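Long-range contacts in guanine deaminase (Escherichia coli, PDB 6OHB), which catalyses the zinc-dependent hydrolytic deamination of guanine to xanthine and ammonia, the single step that turns guanine into xanthine: residues 216-226 against 262-270; 308-316 against 347-358. All coordinates share one frame; numbering follows the deposited sequence.

Contact 1: 216-226 against 262-270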
loop_
_atom_site.group_PDB
_atom_site.type_symbol
_atom_site.label_atom_id
_atom_site.label_comp_id
_atom_site.label_asym_id
_atom_site.label_seq_id
_atom_site.Cartn_x
_atom_site.Cartn_y
_atom_site.Cartn_z
ATOM N N PRO A 216 -27.284 -22.269 17.273
ATOM C CA PRO A 216 -27.566 -21.861 18.661
ATOM C C PRO A 216 -26.936 -22.781 19.697
ATOM O O PRO A 216 -26.511 -22.306 20.760
ATOM C CB PRO A 216 -29.099 -21.884 18.726
ATOM C CG PRO A 216 -29.528 -21.612 17.310
ATOM C CD PRO A 216 -28.496 -22.278 16.435
ATOM N N GLU A 217 -26.837 -24.081 19.404
ATOM C CA GLU A 217 -26.181 -25.008 20.323
ATOM C C GLU A 217 -24.707 -24.665 20.499
ATOM O O GLU A 217 -24.191 -24.643 21.624
ATOM C CB GLU A 217 -26.336 -26.444 19.814
ATOM C CG GLU A 217 -27.685 -27.064 20.120
ATOM C CD GLU A 217 -28.821 -26.374 19.389
ATOM O OE1 GLU A 217 -28.858 -26.441 18.140
ATOM O OE2 GLU A 217 -29.665 -25.747 20.066
ATOM N N GLN A 218 -24.014 -24.382 19.395
ATOM C CA GLN A 218 -22.601 -24.032 19.489
ATOM C C GLN A 218 -22.402 -22.684 20.174
ATOM O O GLN A 218 -21.438 -22.505 20.927
ATOM C CB GLN A 218 -21.968 -24.029 18.102
ATOM C CG GLN A 218 -20.459 -23.912 18.135
ATOM C CD GLN A 218 -19.833 -24.170 16.787
ATOM O OE1 GLN A 218 -19.929 -23.342 15.880
ATOM N NE2 GLN A 218 -19.179 -25.320 16.647
ATOM N N MET A 219 -23.288 -21.718 19.914
ATOM C CA MET A 219 -23.203 -20.445 20.621
ATOM C C MET A 219 -23.370 -20.651 22.122
ATOM O O MET A 219 -22.675 -20.013 22.928
ATOM C CB MET A 219 -24.248 -19.466 20.083
ATOM C CG MET A 219 -24.007 -19.000 18.643
ATOM S SD MET A 219 -22.560 -17.932 18.380
ATOM C CE MET A 219 -22.954 -16.525 19.416
ATOM N N ALA A 220 -24.268 -21.561 22.517
ATOM C CA ALA A 220 -24.417 -21.882 23.936
ATOM C C ALA A 220 -23.159 -22.537 24.495
ATOM O O ALA A 220 -22.762 -22.259 25.634
ATOM C CB ALA A 220 -25.632 -22.785 24.152
ATOM N N MET A 221 -22.508 -23.401 23.708
ATOM C CA MET A 221 -21.258 -24.008 24.169
ATOM C C MET A 221 -20.159 -22.961 24.351
ATOM O O MET A 221 -19.377 -23.029 25.307
ATOM C CB MET A 221 -20.804 -25.099 23.197
ATOM C CG MET A 221 -21.686 -26.340 23.189
ATOM S SD MET A 221 -21.913 -27.062 24.827
ATOM C CE MET A 221 -21.539 -28.786 24.517
ATOM N N ALA A 222 -20.085 -21.983 23.446
ATOM C CA ALA A 222 -19.105 -20.909 23.601
ATOM C C ALA A 222 -19.389 -20.079 24.848
ATOM O O ALA A 222 -18.464 -19.712 25.588
ATOM C CB ALA A 222 -19.092 -20.018 22.362
ATOM N N GLN A 223 -20.668 -19.761 25.086
ATOM C CA GLN A 223 -21.058 -19.077 26.315
ATOM C C GLN A 223 -20.626 -19.870 27.542
ATOM O O GLN A 223 -20.105 -19.304 28.514
ATOM C CB GLN A 223 -22.570 -18.863 26.321
ATOM C CG GLN A 223 -23.139 -18.352 27.634
ATOM C CD GLN A 223 -24.608 -17.984 27.524
ATOM O OE1 GLN A 223 -25.360 -18.609 26.775
ATOM N NE2 GLN A 223 -25.020 -16.960 28.262
ATOM N N ARG A 224 -20.832 -21.187 27.506
ATOM C CA ARG A 224 -20.436 -22.046 28.615
ATOM C C ARG A 224 -18.932 -21.985 28.849
ATOM O O ARG A 224 -18.473 -21.868 29.993
ATOM C CB ARG A 224 -20.889 -23.477 28.332
ATOM C CG ARG A 224 -20.431 -24.514 29.331
ATOM C CD ARG A 224 -21.229 -25.791 29.132
ATOM N NE ARG A 224 -20.636 -26.932 29.819
ATOM C CZ ARG A 224 -20.811 -28.194 29.441
ATOM N NH1 ARG A 224 -21.567 -28.472 28.382
ATOM N NH2 ARG A 224 -20.236 -29.178 30.121
ATOM N N LEU A 225 -18.147 -22.071 27.770
ATOM C CA LEU A 225 -16.695 -21.990 27.896
ATOM C C LEU A 225 -16.271 -20.666 28.514
ATOM O O LEU A 225 -15.376 -20.630 29.368
ATOM C CB LEU A 225 -16.032 -22.179 26.533
ATOM C CG LEU A 225 -15.990 -23.619 26.020
ATOM C CD1 LEU A 225 -15.801 -23.643 24.517
ATOM C CD2 LEU A 225 -14.899 -24.412 26.723
ATOM N N LYS A 226 -16.910 -19.567 28.106
ATOM C CA LYS A 226 -16.555 -18.271 28.675
ATOM C C LYS A 226 -16.925 -18.188 30.152
ATOM O O LYS A 226 -16.210 -17.553 30.936
ATOM C CB LYS A 226 -17.231 -17.141 27.896
ATOM C CG LYS A 226 -16.741 -15.743 28.266
ATOM C CD LYS A 226 -15.218 -15.673 28.241
ATOM C CE LYS A 226 -14.698 -14.354 28.786
ATOM N NZ LYS A 226 -15.754 -13.568 29.467
ATOM N N TYR A 262 -24.284 -12.063 19.972
ATOM C CA TYR A 262 -23.142 -12.327 20.839
ATOM C C TYR A 262 -23.427 -11.889 22.266
ATOM O O TYR A 262 -23.046 -12.577 23.221
ATOM C CB TYR A 262 -21.902 -11.601 20.316
ATOM C CG TYR A 262 -21.440 -12.037 18.951
ATOM C CD1 TYR A 262 -21.235 -13.380 18.656
ATOM C CD2 TYR A 262 -21.207 -11.101 17.954
ATOM C CE1 TYR A 262 -20.811 -13.776 17.399
ATOM C CE2 TYR A 262 -20.783 -11.485 16.696
ATOM C CZ TYR A 262 -20.586 -12.821 16.423
ATOM O OH TYR A 262 -20.163 -13.194 15.169
ATOM N N HIS A 263 -24.122 -10.760 22.424
ATOM C CA HIS A 263 -24.387 -10.213 23.752
ATOM C C HIS A 263 -25.296 -11.125 24.568
ATOM O O HIS A 263 -25.050 -11.341 25.760
ATOM C CB HIS A 263 -24.995 -8.815 23.624
ATOM C CG HIS A 263 -25.269 -8.146 24.935
ATOM N ND1 HIS A 263 -24.266 -7.750 25.794
ATOM C CD2 HIS A 263 -26.433 -7.791 25.530
ATOM C CE1 HIS A 263 -24.801 -7.186 26.862
ATOM N NE2 HIS A 263 -26.114 -7.199 26.726
ATOM N N GLN A 264 -26.360 -11.657 23.951
ATOM C CA GLN A 264 -27.287 -12.517 24.682
ATOM C C GLN A 264 -26.629 -13.825 25.095
ATOM O O GLN A 264 -27.022 -14.423 26.103
ATOM C CB GLN A 264 -28.538 -12.800 23.846
ATOM C CG GLN A 264 -29.436 -11.588 23.602
ATOM C CD GLN A 264 -29.756 -10.806 24.867
ATOM O OE1 GLN A 264 -30.065 -11.383 25.912
ATOM N NE2 GLN A 264 -29.686 -9.482 24.774
ATOM N N TYR A 265 -25.641 -14.294 24.332
ATOM C CA TYR A 265 -24.858 -15.458 24.715
ATOM C C TYR A 265 -23.660 -15.091 25.591
ATOM O O TYR A 265 -22.709 -15.876 25.683
ATOM C CB TYR A 265 -24.395 -16.218 23.469
ATOM C CG TYR A 265 -25.491 -17.021 22.802
ATOM C CD1 TYR A 265 -25.995 -18.175 23.393
ATOM C CD2 TYR A 265 -26.025 -16.623 21.583
ATOM C CE1 TYR A 265 -26.999 -18.908 22.788
ATOM C CE2 TYR A 265 -27.032 -17.350 20.970
ATOM C CZ TYR A 265 -27.515 -18.491 21.576
ATOM O OH TYR A 265 -28.514 -19.215 20.962
ATOM N N GLY A 266 -23.687 -13.921 26.224
ATOM C CA GLY A 266 -22.650 -13.520 27.169
ATOM C C GLY A 266 -21.238 -13.529 26.622
ATOM O O GLY A 266 -20.300 -13.889 27.344
ATOM N N LEU A 267 -21.060 -13.133 25.360
ATOM C CA LEU A 267 -19.743 -13.098 24.737
ATOM C C LEU A 267 -19.248 -11.678 24.500
ATOM O O LEU A 267 -18.259 -11.485 23.785
ATOM C CB LEU A 267 -19.753 -13.871 23.417
ATOM C CG LEU A 267 -20.008 -15.376 23.494
ATOM C CD1 LEU A 267 -20.239 -15.938 22.097
ATOM C CD2 LEU A 267 -18.847 -16.075 24.167
ATOM N N THR A 268 -19.906 -10.685 25.084
ATOM C CA THR A 268 -19.389 -9.328 25.120
ATOM C C THR A 268 -18.769 -9.078 26.490
ATOM O O THR A 268 -19.059 -9.777 27.463
ATOM C CB THR A 268 -20.495 -8.310 24.845
ATOM O OG1 THR A 268 -21.466 -8.363 25.897
ATOM C CG2 THR A 268 -21.172 -8.610 23.513
ATOM N N GLY A 269 -17.919 -8.062 26.562
ATOM C CA GLY A 269 -17.282 -7.699 27.806
ATOM C C GLY A 269 -15.796 -7.510 27.615
ATOM O O GLY A 269 -15.288 -7.452 26.489
ATOM N N LYS A 270 -15.083 -7.411 28.735
ATOM C CA LYS A 270 -13.639 -7.237 28.681
ATOM C C LYS A 270 -12.979 -8.440 28.013
ATOM O O LYS A 270 -13.377 -9.589 28.229
ATOM C CB LYS A 270 -13.079 -7.034 30.091
ATOM C CG LYS A 270 -13.384 -5.668 30.691
#
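Met219 and Tyr265 make the central aromatic contact between helix 216-226 and the turn that closes helix 258-264. The CB of Met219 stands over the middle of the Tyr265 ring, 3.5 Å from its centroid and only 8° off the normal, a CH-pi contact. The bend at chi2 (-68°) leaves SD oblique to the ring, 5.5 Å from the centroid of Tyr265, as a Met-aromatic contact; the further bend at chi3 turns CE toward Tyr262 and Leu267.

The apolar packing continues from this methyl end. Met219 CE lies 3.7 Å from Tyr262 CD1 and also touches Leu267 CD1, a reach that an unbranched, flexible side chain can make. Ala222 is small enough to let Leu267 approach, its CB 4.2 Å from Leu267 CD1. In the first turn of the helix, Pro216 CB packs 3.5 Å from Tyr265 OH. Ala222 also rests on Ile206 of strand 203-208 and Leu267 on Val234 of strand 233-238, on the outside of the TIM-type barrel; Tyr262 OH bonds to the backbone O of the zinc ligand His237.

Polar groups meet by packing alone. With CG anti to the backbone N (chi1 171°), the extended Gln223 chain runs past the Tyr265 carbonyl, its CB 3.1 Å from Tyr265 O, and brings OE1 to the ring edge, 3.5 Å from Tyr265 CD1.

Backbone bonds from Leu267 N to Tyr262 O and Gly266 N to His263 O form a Schellman motif. Its C-prime residue, Gly266, has the positive phi that suits glycine, and a CB there would point at the helix, close to Gln223 NE2. Replacing Tyr265 by an alanine would probably leave Met219 CB without its aromatic face and open a gap beside Pro216. Since the two segments share no hydrogen bond, fit and dispersion hold them together.

Contact 2: 308-316 against 347-358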
loop_
_atom_site.group_PDB
_atom_site.type_symbol
_atom_site.label_atom_id
_atom_site.label_comp_id
_atom_site.label_asym_id
_atom_site.label_seq_id
_atom_site.Cartn_x
_atom_site.Cartn_y
_atom_site.Cartn_z
ATOM N N GLY A 308 -16.224 -1.417 3.250
ATOM C CA GLY A 308 -16.621 -0.095 3.677
ATOM C C GLY A 308 -15.529 0.523 4.519
ATOM O O GLY A 308 -14.418 0.009 4.598
ATOM N N LEU A 309 -15.867 1.608 5.205
ATOM C CA LEU A 309 -14.887 2.402 5.936
ATOM C C LEU A 309 -15.250 2.428 7.417
ATOM O O LEU A 309 -16.326 2.911 7.786
ATOM C CB LEU A 309 -14.815 3.819 5.364
ATOM C CG LEU A 309 -14.919 3.936 3.840
ATOM C CD1 LEU A 309 -14.900 5.394 3.411
ATOM C CD2 LEU A 309 -13.792 3.170 3.170
ATOM N N PHE A 310 -14.343 1.930 8.258
ATOM C CA PHE A 310 -14.586 1.883 9.695
ATOM C C PHE A 310 -14.558 3.293 10.261
ATOM O O PHE A 310 -13.661 4.082 9.950
ATOM C CB PHE A 310 -13.537 1.003 10.382
ATOM C CG PHE A 310 -13.573 1.055 11.894
ATOM C CD1 PHE A 310 -14.524 0.341 12.608
ATOM C CD2 PHE A 310 -12.646 1.809 12.599
ATOM C CE1 PHE A 310 -14.553 0.384 13.987
ATOM C CE2 PHE A 310 -12.669 1.858 13.983
ATOM C CZ PHE A 310 -13.623 1.143 14.678
ATOM N N ASN A 311 -15.543 3.601 11.105
ATOM C CA ASN A 311 -15.725 4.947 11.645
ATOM C C ASN A 311 -14.952 5.053 12.956
ATOM O O ASN A 311 -15.494 4.915 14.053
ATOM C CB ASN A 311 -17.210 5.241 11.834
ATOM C CG ASN A 311 -17.496 6.712 12.053
ATOM O OD1 ASN A 311 -16.585 7.538 12.094
ATOM N ND2 ASN A 311 -18.773 7.047 12.207
ATOM N N LEU A 312 -13.644 5.293 12.827
ATOM C CA LEU A 312 -12.794 5.420 14.006
ATOM C C LEU A 312 -13.189 6.621 14.853
ATOM O O LEU A 312 -13.035 6.597 16.082
ATOM C CB LEU A 312 -11.326 5.519 13.586
ATOM C CG LEU A 312 -10.300 5.649 14.718
ATOM C CD1 LEU A 312 -10.262 4.381 15.556
ATOM C CD2 LEU A 312 -8.920 5.971 14.167
ATOM N N LYS A 313 -13.702 7.676 14.217
ATOM C CA LYS A 313 -14.103 8.871 14.950
ATOM C C LYS A 313 -15.257 8.571 15.899
ATOM O O LYS A 313 -15.235 8.979 17.070
ATOM C CB LYS A 313 -14.481 9.975 13.963
ATOM C CG LYS A 313 -15.122 11.199 14.589
ATOM C CD LYS A 313 -15.489 12.197 13.504
ATOM C CE LYS A 313 -16.314 13.353 14.041
ATOM N NZ LYS A 313 -16.838 14.194 12.926
ATOM N N LYS A 314 -16.254 7.820 15.428
ATOM C CA LYS A 314 -17.344 7.431 16.317
ATOM C C LYS A 314 -16.853 6.468 17.385
ATOM O O LYS A 314 -17.397 6.442 18.493
ATOM C CB LYS A 314 -18.492 6.801 15.519
ATOM N N ALA A 315 -15.815 5.688 17.081
ATOM C CA ALA A 315 -15.239 4.818 18.096
ATOM C C ALA A 315 -14.607 5.627 19.223
ATOM O O ALA A 315 -14.777 5.295 20.402
ATOM C CB ALA A 315 -14.209 3.884 17.460
ATOM N N TRP A 316 -13.885 6.698 18.884
ATOM C CA TRP A 316 -13.339 7.569 19.923
ATOM C C TRP A 316 -14.451 8.276 20.691
ATOM O O TRP A 316 -14.386 8.389 21.922
ATOM C CB TRP A 316 -12.380 8.591 19.316
ATOM C CG TRP A 316 -11.016 8.053 18.971
ATOM C CD1 TRP A 316 -10.480 7.927 17.721
ATOM C CD2 TRP A 316 -10.007 7.594 19.886
ATOM N NE1 TRP A 316 -9.207 7.416 17.800
ATOM C CE2 TRP A 316 -8.892 7.204 19.116
ATOM C CE3 TRP A 316 -9.938 7.478 21.281
ATOM C CZ2 TRP A 316 -7.723 6.702 19.693
ATOM C CZ3 TRP A 316 -8.777 6.981 21.850
ATOM C CH2 TRP A 316 -7.686 6.599 21.057
ATOM N N LEU A 347 -9.375 6.669 6.537
ATOM C CA LEU A 347 -9.853 7.791 7.331
ATOM C C LEU A 347 -9.836 9.091 6.535
ATOM O O LEU A 347 -10.721 9.937 6.708
ATOM C CB LEU A 347 -9.029 7.890 8.611
ATOM C CG LEU A 347 -9.346 6.618 9.401
ATOM C CD1 LEU A 347 -8.317 6.335 10.485
ATOM C CD2 LEU A 347 -10.767 6.688 9.966
ATOM N N GLN A 348 -8.850 9.269 5.648
ATOM C CA GLN A 348 -8.882 10.418 4.748
ATOM C C GLN A 348 -10.137 10.392 3.887
ATOM O O GLN A 348 -10.722 11.440 3.590
ATOM C CB GLN A 348 -7.639 10.440 3.858
ATOM C CG GLN A 348 -6.426 11.134 4.458
ATOM C CD GLN A 348 -6.666 12.604 4.754
ATOM O OE1 GLN A 348 -6.633 13.028 5.911
ATOM N NE2 GLN A 348 -6.930 13.385 3.710
ATOM N N LEU A 349 -10.562 9.196 3.469
ATOM C CA LEU A 349 -11.813 9.098 2.727
ATOM C C LEU A 349 -13.010 9.474 3.588
ATOM O O LEU A 349 -14.017 9.966 3.063
ATOM C CB LEU A 349 -11.997 7.692 2.168
ATOM C CG LEU A 349 -11.215 7.349 0.904
ATOM C CD1 LEU A 349 -11.472 5.904 0.557
ATOM C CD2 LEU A 349 -11.596 8.257 -0.256
ATOM N N GLN A 350 -12.930 9.264 4.902
ATOM C CA GLN A 350 -14.027 9.697 5.768
ATOM C C GLN A 350 -13.865 11.117 6.313
ATOM O O GLN A 350 -14.673 11.540 7.148
ATOM C CB GLN A 350 -14.212 8.722 6.931
ATOM C CG GLN A 350 -14.496 7.311 6.488
ATOM C CD GLN A 350 -14.632 6.364 7.656
ATOM O OE1 GLN A 350 -15.596 6.434 8.414
ATOM N NE2 GLN A 350 -13.660 5.475 7.813
ATOM N N GLY A 351 -12.854 11.863 5.871
ATOM C CA GLY A 351 -12.620 13.190 6.408
ATOM C C GLY A 351 -11.952 13.225 7.765
ATOM O O GLY A 351 -11.907 14.290 8.390
ATOM N N TYR A 352 -11.433 12.097 8.238
ATOM C CA TYR A 352 -10.777 11.993 9.534
ATOM C C TYR A 352 -9.267 11.942 9.333
ATOM O O TYR A 352 -8.765 11.094 8.589
ATOM C CB TYR A 352 -11.265 10.742 10.265
ATOM C CG TYR A 352 -10.703 10.534 11.649
ATOM C CD1 TYR A 352 -9.568 9.754 11.849
ATOM C CD2 TYR A 352 -11.322 11.087 12.761
ATOM C CE1 TYR A 352 -9.056 9.548 13.117
ATOM C CE2 TYR A 352 -10.817 10.885 14.034
ATOM C CZ TYR A 352 -9.685 10.114 14.206
ATOM O OH TYR A 352 -9.178 9.910 15.472
ATOM N N ARG A 353 -8.548 12.849 9.991
ATOM C CA ARG A 353 -7.095 12.921 9.872
ATOM C C ARG A 353 -6.475 12.031 10.943
ATOM O O ARG A 353 -6.577 12.322 12.140
ATOM C CB ARG A 353 -6.607 14.361 10.001
ATOM N N LEU A 354 -5.799 10.968 10.515
ATOM C CA LEU A 354 -5.122 10.062 11.436
ATOM C C LEU A 354 -3.721 10.604 11.702
ATOM O O LEU A 354 -2.864 10.615 10.810
ATOM C CB LEU A 354 -5.072 8.650 10.863
ATOM C CG LEU A 354 -4.386 7.597 11.730
ATOM C CD1 LEU A 354 -5.240 7.286 12.952
ATOM C CD2 LEU A 354 -4.098 6.334 10.929
ATOM N N SER A 355 -3.496 11.051 12.931
ATOM C CA SER A 355 -2.210 11.598 13.331
ATOM C C SER A 355 -1.137 10.517 13.418
ATOM O O SER A 355 -1.419 9.340 13.667
ATOM C CB SER A 355 -2.359 12.295 14.689
ATOM O OG SER A 355 -1.172 12.214 15.460
ATOM N N ALA A 356 0.120 10.941 13.244
ATOM C CA ALA A 356 1.235 10.014 13.405
ATOM C C ALA A 356 1.283 9.481 14.829
ATOM O O ALA A 356 1.548 8.293 15.052
ATOM C CB ALA A 356 2.550 10.705 13.041
ATOM N N TYR A 357 1.015 10.351 15.804
ATOM C CA TYR A 357 0.939 9.914 17.193
ATOM C C TYR A 357 -0.181 8.900 17.391
ATOM O O TYR A 357 0.007 7.885 18.071
ATOM C CB TYR A 357 0.756 11.124 18.108
ATOM C CG TYR A 357 1.989 11.998 18.187
ATOM C CD1 TYR A 357 3.206 11.557 17.682
ATOM C CD2 TYR A 357 1.937 13.263 18.751
ATOM C CE1 TYR A 357 4.336 12.347 17.743
ATOM C CE2 TYR A 357 3.065 14.063 18.816
ATOM C CZ TYR A 357 4.262 13.596 18.316
ATOM O OH TYR A 357 5.390 14.385 18.371
ATOM N N GLU A 358 -1.352 9.153 16.802
ATOM C CA GLU A 358 -2.468 8.219 16.948
ATOM C C GLU A 358 -2.159 6.871 16.305
ATOM O O GLU A 358 -2.484 5.818 16.868
ATOM C CB GLU A 358 -3.742 8.815 16.350
ATOM C CG GLU A 358 -5.004 8.038 16.694
ATOM C CD GLU A 358 -6.249 8.636 16.062
ATOM O OE1 GLU A 358 -6.166 9.755 15.510
ATOM O OE2 GLU A 358 -7.314 7.992 16.130
#
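The Tyr352 ring has the backbone N of Lys313 over one face, 4.3 Å above its plane and offset toward the rim, while Glu358 OE2 lies at its edge, in plane. Lys313 CB and Leu312 CD2 reach the same ring obliquely. The Trp316 and Tyr352 side chains cross at about a right angle, with Tyr352 OH oblique to the indole, which has Glu358 OE2 at its edge, somewhat tilted from the ring plane.

That carboxylate oxygen is gripped twice. Tyr352 OH donates to the syn lone pair of Glu358 OE2 at 2.8 Å, and Trp316 NE1 donates to Glu358 OE2 at 2.6 Å from above the carboxylate plane, with a bent N-H...O angle of 139°. Glutamate suits this buried place because its extended chain, CG anti to the backbone N (chi1 -169°), carries the acceptor between two aromatic donors. Leu312 CD2 packs against the same site and meets Leu347 CD1 at 3.7 Å.

At the other end Gln350 donates from NE2 to Phe310 O, 2.6 Å and nearly straight at 167°, the donor standing above the carbonyl plane. Leu309 slides past this glutamine in the opposite direction, and its CD1 lies 3.9 Å from Leu349 CB. Gly351, at positive phi, is the C-prime residue of the Schellman motif that ends helix 336-349.

The contact thus fastens helix 312-317 and the loop before it to the link between helices 336-349 and 356-363. Phe310 and Leu312 pack inward on Val322 of strand 321-324, Leu347 touches Phe297 of strand 294-297, and Leu309 and Leu349 both meet Leu349 of the second subunit.

Overall arrangement
Contact 1 and contact 2 come in series along the chain, the first closing before the second opens, and both lie in the amidohydrolase domain of TIM-barrel type. Their centres are 31 Å apart and their nearest atoms about 14 Å, so they do not touch. Contact 1 packs helix 216-228 against the end of helix 258-264, beside strands 203-208 and 233-238; contact 2 joins helix 312-317 to the end of helix 336-349 and the start of helix 356-363, beside strands 294-297 and 321-324. The two thus belong to different sectors of one barrel: contact 1 backs the probable substrate-binding residues Phe210 and Leu238 through Tyr262, whereas contact 2 adjoins the second subunit.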